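Local atomic coordinates of putative pachytene checkpoint protein 2 (Caenorhabditis elegans, PDB entry 4XGU), a protein that hydrolyses ATP as a hexameric AAA+ protein remodeler of the PCH2 subfamily and probably acts in meiotic chromosome recombination. Residues B[364-367]-B[368-371]. Residues are numbered along the deposited sequence; the frame is centred on the assembly and turned at random.
Sequences PRNE and FTEI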
ATOM      1  N   PRO B 364     -27.135  30.525 -48.288  1.00152.82           N
ATOM      2  CA  PRO B 364     -27.248  29.282 -49.057  1.00149.32           C
ATOM      3  C   PRO B 364     -25.903  28.578 -49.169  1.00141.60           C
ATOM      4  O   PRO B 364     -24.964  29.135 -49.739  1.00144.44           O
ATOM      5  CB  PRO B 364     -27.743  29.756 -50.428  1.00154.84           C
ATOM      6  CG  PRO B 364     -27.354  31.195 -50.501  1.00156.95           C
ATOM      7  CD  PRO B 364     -27.477  31.707 -49.098  1.00156.92           C
ATOM      8  N   ARG B 365     -25.811  27.373 -48.618  1.00129.96           N
ATOM      9  CA  ARG B 365     -24.560  26.630 -48.639  1.00116.70           C
ATOM     10  C   ARG B 365     -24.154  26.275 -50.059  1.00115.92           C
ATOM     11  O   ARG B 365     -24.818  25.481 -50.726  1.00116.62           O
ATOM     12  CB  ARG B 365     -24.665  25.359 -47.795  1.00108.24           C
ATOM     13  CG  ARG B 365     -24.647  25.610 -46.300  1.00100.85           C
ATOM     14  CD  ARG B 365     -24.689  24.307 -45.529  1.00 97.78           C
ATOM     15  NE  ARG B 365     -24.838  24.526 -44.096  1.00 95.63           N
ATOM     16  CZ  ARG B 365     -24.953  23.552 -43.199  1.00 92.12           C
ATOM     17  NH1 ARG B 365     -24.935  22.285 -43.590  1.00 89.34           N
ATOM     18  NH2 ARG B 365     -25.085  23.846 -41.912  1.00 91.68           N
ATOM     19  N   ASN B 366     -23.066  26.887 -50.513  1.00116.64           N
ATOM     20  CA  ASN B 366     -22.451  26.536 -51.783  1.00122.27           C
ATOM     21  C   ASN B 366     -22.141  25.046 -51.786  1.00125.88           C
ATOM     22  O   ASN B 366     -21.903  24.465 -50.728  1.00125.62           O
ATOM     23  CB  ASN B 366     -21.175  27.351 -52.013  1.00120.25           C
ATOM     24  CG  ASN B 366     -21.454  28.827 -52.258  1.00122.48           C
ATOM     25  OD1 ASN B 366     -21.026  29.387 -53.265  1.00125.92           O
ATOM     26  ND2 ASN B 366     -22.173  29.461 -51.337  1.00122.01           N
ATOM     27  N   GLU B 367     -22.161  24.419 -52.957  1.00130.08           N
ATOM     28  CA  GLU B 367     -21.879  22.991 -53.023  1.00130.64           C
ATOM     29  C   GLU B 367     -20.458  22.732 -52.536  1.00124.95           C
ATOM     30  O   GLU B 367     -20.220  21.788 -51.790  1.00128.35           O
ATOM     31  CB  GLU B 367     -22.077  22.447 -54.439  1.00139.17           C
ATOM     32  CG  GLU B 367     -22.460  20.970 -54.475  1.00144.20           C
ATOM     33  CD  GLU B 367     -23.830  20.706 -53.871  1.00150.89           C
ATOM     34  OE1 GLU B 367     -24.751  21.519 -54.105  1.00155.17           O
ATOM     35  OE2 GLU B 367     -23.987  19.691 -53.159  1.00150.62           O
ATOM     36  N   PHE B 368     -19.522  23.586 -52.942  1.00113.87           N
ATOM     37  CA  PHE B 368     -18.152  23.509 -52.439  1.00104.51           C
ATOM     38  C   PHE B 368     -18.122  23.729 -50.932  1.00 98.45           C
ATOM     39  O   PHE B 368     -17.382  23.060 -50.213  1.00 97.54           O
ATOM     40  CB  PHE B 368     -17.254  24.530 -53.137  1.00103.77           C
ATOM     41  CG  PHE B 368     -16.568  23.993 -54.358  1.00102.29           C
ATOM     42  CD1 PHE B 368     -16.110  22.685 -54.390  1.00 96.56           C
ATOM     43  CD2 PHE B 368     -16.387  24.790 -55.476  1.00106.47           C
ATOM     44  CE1 PHE B 368     -15.480  22.182 -55.513  1.00 98.49           C
ATOM     45  CE2 PHE B 368     -15.758  24.296 -56.603  1.00108.48           C
ATOM     46  CZ  PHE B 368     -15.303  22.988 -56.621  1.00104.63           C
ATOM     47  N   THR B 369     -18.929  24.675 -50.465  1.00 95.87           N
ATOM     48  CA  THR B 369     -19.126  24.878 -49.037  1.00 90.43           C
ATOM     49  C   THR B 369     -19.735  23.617 -48.433  1.00 92.40           C
ATOM     50  O   THR B 369     -19.364  23.194 -47.337  1.00 87.91           O
ATOM     51  CB  THR B 369     -20.039  26.093 -48.758  1.00 90.57           C
ATOM     52  OG1 THR B 369     -19.402  27.290 -49.218  1.00 90.38           O
ATOM     53  CG2 THR B 369     -20.337  26.220 -47.275  1.00 90.03           C
ATOM     54  N   GLU B 370     -20.659  23.007 -49.171  1.00101.30           N
ATOM     55  CA  GLU B 370     -21.340  21.797 -48.719  1.00104.52           C
ATOM     56  C   GLU B 370     -20.425  20.573 -48.777  1.00100.64           C
ATOM     57  O   GLU B 370     -20.417  19.755 -47.856  1.00103.14           O
ATOM     58  CB  GLU B 370     -22.600  21.551 -49.556  1.00109.17           C
ATOM     59  CG  GLU B 370     -23.416  20.340 -49.124  1.00117.14           C
ATOM     60  CD  GLU B 370     -24.081  20.529 -47.772  1.00128.42           C
ATOM     61  OE1 GLU B 370     -24.290  21.691 -47.364  1.00132.90           O
ATOM     62  OE2 GLU B 370     -24.394  19.513 -47.114  1.00132.62           O
ATOM     63  N   ILE B 371     -19.662  20.449 -49.860  1.00 93.36           N
ATOM     64  CA  ILE B 371     -18.735  19.330 -50.017  1.00 89.40           C
ATOM     65  C   ILE B 371     -17.681  19.355 -48.914  1.00 87.42           C
ATOM     66  O   ILE B 371     -17.338  18.317 -48.347  1.00 87.75           O
ATOM     67  CB  ILE B 371     -18.039  19.347 -51.394  1.00 88.06           C
ATOM     68  CG1 ILE B 371     -19.047  19.091 -52.512  1.00 88.74           C
ATOM     69  CG2 ILE B 371     -16.961  18.283 -51.461  1.00 87.87           C
ATOM     70  CD1 ILE B 371     -18.485  19.321 -53.896  1.00 86.54           C
TER
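The carbonyls of Asn366 and Glu367 accept hydrogen bonds from the backbone amides of Glu370 and Ile371, which makes the first turn of helix 367-378. Both bonds are modelled very short, 2.5 Å from Glu370 N to Asn366 O and 2.4 Å from Ile371 N to Glu367 O, so their lengths are doubtful. Arg365 comes just before the turn and reaches forward along it. Its chain is extended from CG to NE, and Glu370 crosses it at a slant. Glu370 OE1 lies 3.2 Å from Arg365 CD. The same oxygen sits at the edge of the guanidinium, in its plane, and forms a long salt bridge of 3.9 Å to Arg365 NH1. Guanidinium and carboxylate are turned only 20° apart. Arg365 also makes a cation-pi contact with Phe373, about one turn beyond Glu370. Asn366 is the N-cap residue of this helix in the AAA+ lid, but its side chain makes no capping bond. With CG beside the backbone N (chi1 -69°), its amide turns back, and ND2 donates a weak hydrogen bond of 3.2 Å to Pro364 O. Asn366 CB packs 3.3 Å from Thr369 OG1. Thr369 is buried, and its OG1 accepts a weak hydrogen bond from Gln356 N. Phe368 and Ile371 pack on helix 405-420, through Leu405, Pro406 and Met409.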